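Local atomic coordinates of homoprotocatechuate 2,3-dioxygenase (Brevibacterium fuscum, PDB entry 4Z6M), a protein that catalyses the iron(II)-dependent extradiol ring cleavage of the catechol substrate homoprotocatechuate with molecular oxygen. Residues A[20-25]-A[74-79]; A[60-65]-A[107-112]. The protein carries 1 engineered substitution. One frame throughout, in Å; residues are numbered along the deposited sequence.

Both interactions lie in the first of the chain's two glyoxalase-like regions, and both reach the same mixed sheet. Interaction 1 is within the sheet, where strand 15-25 pairs antiparallel with strand 73-81. Interaction 2 is nearer the periphery but still largely buried; there a beta turn in the loop after strand 101-104 packs on the residues leading into strand 64-68. Strand 15-25 joins the two, because its other edge bonds to strand 64-68 through Ala-21 and Leu-23 with Val-65. The Tyr-20 ring also meets His-62 edge to face. Interaction 1 rests on backbone hydrogen bonds and a water-bridged charge pair, whereas interaction 2 rests on imidazole rings packed against backbone and aliphatic groups.

Interaction 1 of 2, residues A[20-25]-A[74-79]; sequences YAELVV and LKAMAF
Glu-22 and Lys-75 lie alongside each other and point the same way from two antiparallel strands of the N-terminal glyoxalase-like sheet. Both side chains are extended. With CG anti to the backbone N in both (chi1 -176° and -174°), the two chains run side by side from CG outward. Lys-75 CD rests 3.5 Å from Glu-22 OE2. The ammonium group meets the carboxylate through a water, which donates to Glu-22 OE2 at 2.6 Å and accepts from Lys-75 NZ at 3.0 Å. The direct partners of the carboxylate lie outside the pair: Arg-117 forms a salt bridge to OE1 and Thr-67 bonds to OE2. At their base is a classic beta bulge, with Lys-75 and Ala-76 both facing Glu-22. Glu-22 O accepts from Lys-75 N at 2.8 Å, the donor lying 22° off the carbonyl plane. It also accepts from Ala-76 N at 3.3 Å, in that plane and on a lone pair. Further along, Tyr-20 lays one ring face over Ala-78 CB, a CH-pi contact 3.5 Å from CB to the ring centroid. The Tyr-20 hydroxyl bonds to Glu-127 and Arg-117. With arginine, threonine and a water-bridged lysine around it, the buried carboxylate of Glu-22 is probably kept ionised.

Interaction 2 of 2, residues A[60-65]-A[107-112]; sequences IHHNLV and GFVKGI
Val-109 to Ile-112 form a type II beta turn that packs against His-61 and His-62. The turn lies in the loop between strands 101-104 and 115-119 of the glyoxalase-like sheet. The two histidines sit just before strand 64-68 of the same sheet. Val-109 comes first. Its CG2 branch approaches the His-62 ring obliquely, 3.7 Å from His-62 CE1, and also faces Val-65 CG2 at 4.4 Å. Lys-110 contributes its backbone. Its carbonyl O comes to the edge of the His-62 ring, near the ring plane, with 3.1 Å between Lys-110 O and His-62 CE1. Its side chain is exposed, while its backbone N bonds to the hydroxyl of Tyr-52. Gly-111 follows with a positive phi. Lacking a side chain, it brings its CA over one face of His-61, a CH-pi contact 3.9 Å from CA to the ring centroid. Gly-111 O bonds to Thr-132. Ile-112 ends the turn with a weak hydrogen bond from Ile-112 N to Val-109 O at 3.4 Å. Its side chain crosses His-62 at about a right angle, with Ile-112 CG1 3.7 Å from His-62 CE1. His-62 has CG between its own N and carbonyl carbon (chi1 56°), and rotation about CB-CG (chi2 -99°) puts ND1 beside His-61. His-61 ND1 and His-62 ND1 share a nearly straight hydrogen bond of 2.8 Å (170°), in the plane of both rings, with either nitrogen able to donate.

Interaction 1 of 2, residues A[20-25]-A[74-79]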
loop_
_atom_site.group_PDB
_atom_site.type_symbol
_atom_site.label_atom_id
_atom_site.label_comp_id
_atom_site.label_asym_id
_atom_site.label_seq_id
_atom_site.Cartn_x
_atom_site.Cartn_y
_atom_site.Cartn_z
ATOM N N TYR A 20 -24.433 5.552 13.922
ATOM C CA TYR A 20 -23.908 4.653 14.953
ATOM C C TYR A 20 -24.838 3.481 15.129
ATOM O O TYR A 20 -26.008 3.555 14.750
ATOM C CB TYR A 20 -23.669 5.378 16.311
ATOM C CG TYR A 20 -24.916 5.653 17.148
ATOM C CD1 TYR A 20 -25.610 6.843 17.021
ATOM C CD2 TYR A 20 -25.362 4.731 18.088
ATOM C CE1 TYR A 20 -26.740 7.111 17.794
ATOM C CE2 TYR A 20 -26.489 4.992 18.854
ATOM C CZ TYR A 20 -27.187 6.165 18.695
ATOM O OH TYR A 20 -28.310 6.374 19.477
ATOM N N ALA A 21 -24.301 2.405 15.702
ATOM C CA ALA A 21 -25.128 1.315 16.210
ATOM C C ALA A 21 -24.935 1.190 17.714
ATOM O O ALA A 21 -23.844 1.391 18.222
ATOM C CB ALA A 21 -24.812 -0.005 15.538
ATOM N N GLU A 22 -26.009 0.796 18.398
ATOM C CA GLU A 22 -25.947 0.376 19.800
ATOM C C GLU A 22 -26.141 -1.139 19.835
ATOM O O GLU A 22 -27.200 -1.642 19.418
ATOM C CB GLU A 22 -27.031 1.083 20.634
ATOM C CG GLU A 22 -26.918 0.723 22.106
ATOM C CD GLU A 22 -27.941 1.380 23.011
ATOM O OE1 GLU A 22 -28.883 2.053 22.520
ATOM O OE2 GLU A 22 -27.758 1.252 24.254
ATOM N N LEU A 23 -25.096 -1.847 20.256
ATOM C CA LEU A 23 -25.091 -3.288 20.419
ATOM C C LEU A 23 -25.142 -3.642 21.888
ATOM O O LEU A 23 -24.350 -3.127 22.674
ATOM C CB LEU A 23 -23.836 -3.904 19.794
ATOM C CG LEU A 23 -23.630 -3.688 18.291
ATOM C CD1 LEU A 23 -22.303 -4.309 17.880
ATOM C CD2 LEU A 23 -24.759 -4.268 17.460
ATOM N N VAL A 24 -26.022 -4.581 22.239
ATOM C CA VAL A 24 -25.989 -5.187 23.559
ATOM C C VAL A 24 -24.981 -6.312 23.533
ATOM O O VAL A 24 -24.959 -7.140 22.611
ATOM C CB VAL A 24 -27.378 -5.681 24.014
ATOM C CG1 VAL A 24 -27.284 -6.328 25.383
ATOM C CG2 VAL A 24 -28.359 -4.510 24.043
ATOM N N VAL A 25 -24.117 -6.303 24.538
ATOM C CA VAL A 25 -23.049 -7.294 24.720
ATOM C C VAL A 25 -23.162 -7.911 26.109
ATOM O O VAL A 25 -23.696 -7.286 27.012
ATOM C CB VAL A 25 -21.651 -6.669 24.516
ATOM C CG1 VAL A 25 -21.559 -6.075 23.118
ATOM C CG2 VAL A 25 -21.337 -5.624 25.589
ATOM N N LEU A 74 -28.822 -6.317 18.533
ATOM C CA LEU A 74 -28.880 -4.915 18.126
ATOM C C LEU A 74 -29.969 -4.191 18.929
ATOM O O LEU A 74 -31.120 -4.618 18.915
ATOM C CB LEU A 74 -29.203 -4.823 16.638
ATOM C CG LEU A 74 -29.453 -3.388 16.126
ATOM C CD1 LEU A 74 -28.160 -2.576 16.071
ATOM C CD2 LEU A 74 -30.144 -3.383 14.783
ATOM N N LYS A 75 -29.595 -3.121 19.637
ATOM C CA LYS A 75 -30.572 -2.268 20.322
ATOM C C LYS A 75 -31.073 -1.125 19.450
ATOM O O LYS A 75 -32.259 -0.784 19.494
ATOM C CB LYS A 75 -29.991 -1.741 21.650
ATOM C CG LYS A 75 -30.971 -0.977 22.507
ATOM C CD LYS A 75 -30.526 -0.880 23.948
ATOM C CE LYS A 75 -31.538 -0.040 24.723
ATOM N NZ LYS A 75 -31.502 -0.334 26.173
ATOM N N ALA A 76 -30.184 -0.554 18.620
ATOM C CA ALA A 76 -30.598 0.520 17.714
ATOM C C ALA A 76 -29.575 0.701 16.624
ATOM O O ALA A 76 -28.365 0.635 16.873
ATOM C CB ALA A 76 -30.752 1.831 18.451
ATOM N N MET A 77 -30.080 0.928 15.416
ATOM C CA MET A 77 -29.257 1.391 14.305
ATOM C C MET A 77 -29.682 2.798 13.974
ATOM O O MET A 77 -30.854 3.055 13.719
ATOM C CB MET A 77 -29.356 0.426 13.105
ATOM C CG MET A 77 -30.725 -0.021 12.729
ATOM S SD MET A 77 -30.781 -1.501 11.675
ATOM C CE MET A 77 -29.508 -1.248 10.644
ATOM N N ALA A 78 -28.730 3.738 14.079
ATOM C CA ALA A 78 -29.036 5.157 14.083
ATOM C C ALA A 78 -28.546 5.818 12.822
ATOM O O ALA A 78 -27.395 5.600 12.390
ATOM C CB ALA A 78 -28.413 5.846 15.294
ATOM N N PHE A 79 -29.410 6.672 12.270
ATOM C CA PHE A 79 -29.105 7.511 11.125
ATOM C C PHE A 79 -29.200 8.964 11.545
ATOM O O PHE A 79 -30.130 9.351 12.250
ATOM C CB PHE A 79 -30.118 7.259 10.014
ATOM C CG PHE A 79 -30.135 5.841 9.531
ATOM C CD1 PHE A 79 -29.300 5.425 8.522
ATOM C CD2 PHE A 79 -30.981 4.901 10.105
ATOM C CE1 PHE A 79 -29.300 4.114 8.072
ATOM C CE2 PHE A 79 -30.998 3.572 9.661
ATOM C CZ PHE A 79 -30.141 3.178 8.650
HETATM O O HOH W 1 -29.352 1.738 26.207
#

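Interaction 2 of 2, residues A[60-65]-A[107-112]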
loop_
_atom_site.group_PDB
_atom_site.type_symbol
_atom_site.label_atom_id
_atom_site.label_comp_id
_atom_site.label_asym_id
_atom_site.label_seq_id
_atom_site.Cartn_x
_atom_site.Cartn_y
_atom_site.Cartn_z
ATOM N N ILE A 60 -18.687 13.349 15.368
ATOM C CA ILE A 60 -19.845 13.161 16.261
ATOM C C ILE A 60 -19.410 12.251 17.397
ATOM O O ILE A 60 -18.324 11.663 17.376
ATOM C CB ILE A 60 -21.109 12.615 15.541
ATOM C CG1 ILE A 60 -20.979 11.139 15.130
ATOM C CG2 ILE A 60 -21.484 13.512 14.363
ATOM C CD1 ILE A 60 -22.318 10.518 14.756
ATOM N N HIS A 61 -20.238 12.159 18.437
ATOM C CA HIS A 61 -19.746 11.617 19.689
ATOM C C HIS A 61 -19.279 10.168 19.585
ATOM O O HIS A 61 -18.309 9.775 20.214
ATOM C CB HIS A 61 -20.831 11.736 20.746
ATOM C CG HIS A 61 -20.407 11.297 22.105
ATOM N ND1 HIS A 61 -20.688 10.046 22.599
ATOM C CD2 HIS A 61 -19.782 11.961 23.103
ATOM C CE1 HIS A 61 -20.254 9.949 23.843
ATOM N NE2 HIS A 61 -19.687 11.096 24.166
ATOM N N HIS A 62 -19.967 9.357 18.777
ATOM C CA HIS A 62 -19.619 7.953 18.674
ATOM C C HIS A 62 -20.191 7.345 17.392
ATOM O O HIS A 62 -21.123 7.878 16.795
ATOM C CB HIS A 62 -20.137 7.180 19.870
ATOM C CG HIS A 62 -21.608 7.339 20.072
ATOM N ND1 HIS A 62 -22.140 8.212 20.992
ATOM C CD2 HIS A 62 -22.660 6.758 19.454
ATOM C CE1 HIS A 62 -23.453 8.162 20.932
ATOM N NE2 HIS A 62 -23.796 7.293 19.997
ATOM N N ASN A 63 -19.611 6.215 17.027
ATOM C CA ASN A 63 -20.112 5.344 15.960
ATOM C C ASN A 63 -20.623 4.003 16.483
ATOM O O ASN A 63 -21.257 3.244 15.724
ATOM C CB ASN A 63 -19.042 5.064 14.924
ATOM C CG ASN A 63 -18.550 6.307 14.213
ATOM O OD1 ASN A 63 -17.340 6.580 14.205
ATOM N ND2 ASN A 63 -19.458 7.058 13.615
ATOM N N LEU A 64 -20.312 3.676 17.738
ATOM C CA LEU A 64 -20.657 2.374 18.279
ATOM C C LEU A 64 -20.836 2.533 19.780
ATOM O O LEU A 64 -19.962 3.073 20.453
ATOM C CB LEU A 64 -19.581 1.343 17.960
ATOM C CG LEU A 64 -19.842 -0.102 18.321
ATOM C CD1 LEU A 64 -21.030 -0.664 17.543
ATOM C CD2 LEU A 64 -18.607 -0.942 18.041
ATOM N N VAL A 65 -21.980 2.088 20.294
ATOM C CA VAL A 65 -22.227 2.014 21.729
ATOM C C VAL A 65 -22.349 0.548 22.090
ATOM O O VAL A 65 -23.193 -0.171 21.534
ATOM C CB VAL A 65 -23.509 2.770 22.140
ATOM C CG1 VAL A 65 -23.642 2.762 23.663
ATOM C CG2 VAL A 65 -23.464 4.190 21.626
ATOM N N GLY A 107 -32.208 12.345 24.351
ATOM C CA GLY A 107 -31.524 11.198 23.794
ATOM C C GLY A 107 -31.712 9.908 24.556
ATOM O O GLY A 107 -32.161 9.892 25.709
ATOM N N PHE A 108 -31.315 8.817 23.922
ATOM C CA PHE A 108 -31.326 7.474 24.531
ATOM C C PHE A 108 -29.971 7.021 25.024
ATOM O O PHE A 108 -29.885 6.090 25.824
ATOM C CB PHE A 108 -31.801 6.427 23.501
ATOM C CG PHE A 108 -33.261 6.539 23.114
ATOM C CD1 PHE A 108 -33.668 7.470 22.175
ATOM C CD2 PHE A 108 -34.225 5.732 23.719
ATOM C CE1 PHE A 108 -34.989 7.578 21.799
ATOM C CE2 PHE A 108 -35.555 5.836 23.336
ATOM C CZ PHE A 108 -35.942 6.767 22.391
ATOM N N VAL A 109 -28.909 7.607 24.458
ATOM C CA VAL A 109 -27.534 7.293 24.827
ATOM C C VAL A 109 -26.790 8.612 24.984
ATOM O O VAL A 109 -27.200 9.635 24.430
ATOM C CB VAL A 109 -26.831 6.394 23.768
ATOM C CG1 VAL A 109 -27.567 5.085 23.567
ATOM C CG2 VAL A 109 -26.691 7.111 22.440
ATOM N N LYS A 110 -25.693 8.586 25.728
ATOM C CA LYS A 110 -24.879 9.782 25.926
ATOM C C LYS A 110 -24.381 10.326 24.583
ATOM O O LYS A 110 -24.070 9.558 23.658
ATOM C CB LYS A 110 -23.700 9.458 26.829
ATOM C CG LYS A 110 -24.099 9.238 28.263
ATOM C CD LYS A 110 -22.884 8.965 29.136
ATOM C CE LYS A 110 -23.247 8.866 30.613
ATOM N NZ LYS A 110 -24.374 7.923 30.882
ATOM N N GLY A 111 -24.320 11.654 24.468
ATOM C CA GLY A 111 -23.741 12.290 23.289
ATOM C C GLY A 111 -24.686 12.418 22.120
ATOM O O GLY A 111 -24.282 12.912 21.071
ATOM N N ILE A 112 -25.943 11.977 22.298
ATOM C CA ILE A 112 -27.021 12.247 21.369
ATOM C C ILE A 112 -28.107 13.034 22.077
ATOM O O ILE A 112 -28.439 12.733 23.227
ATOM C CB ILE A 112 -27.613 10.942 20.811
ATOM C CG1 ILE A 112 -26.513 10.049 20.231
ATOM C CG2 ILE A 112 -28.692 11.266 19.786
ATOM C CD1 ILE A 112 -25.966 10.527 18.903
#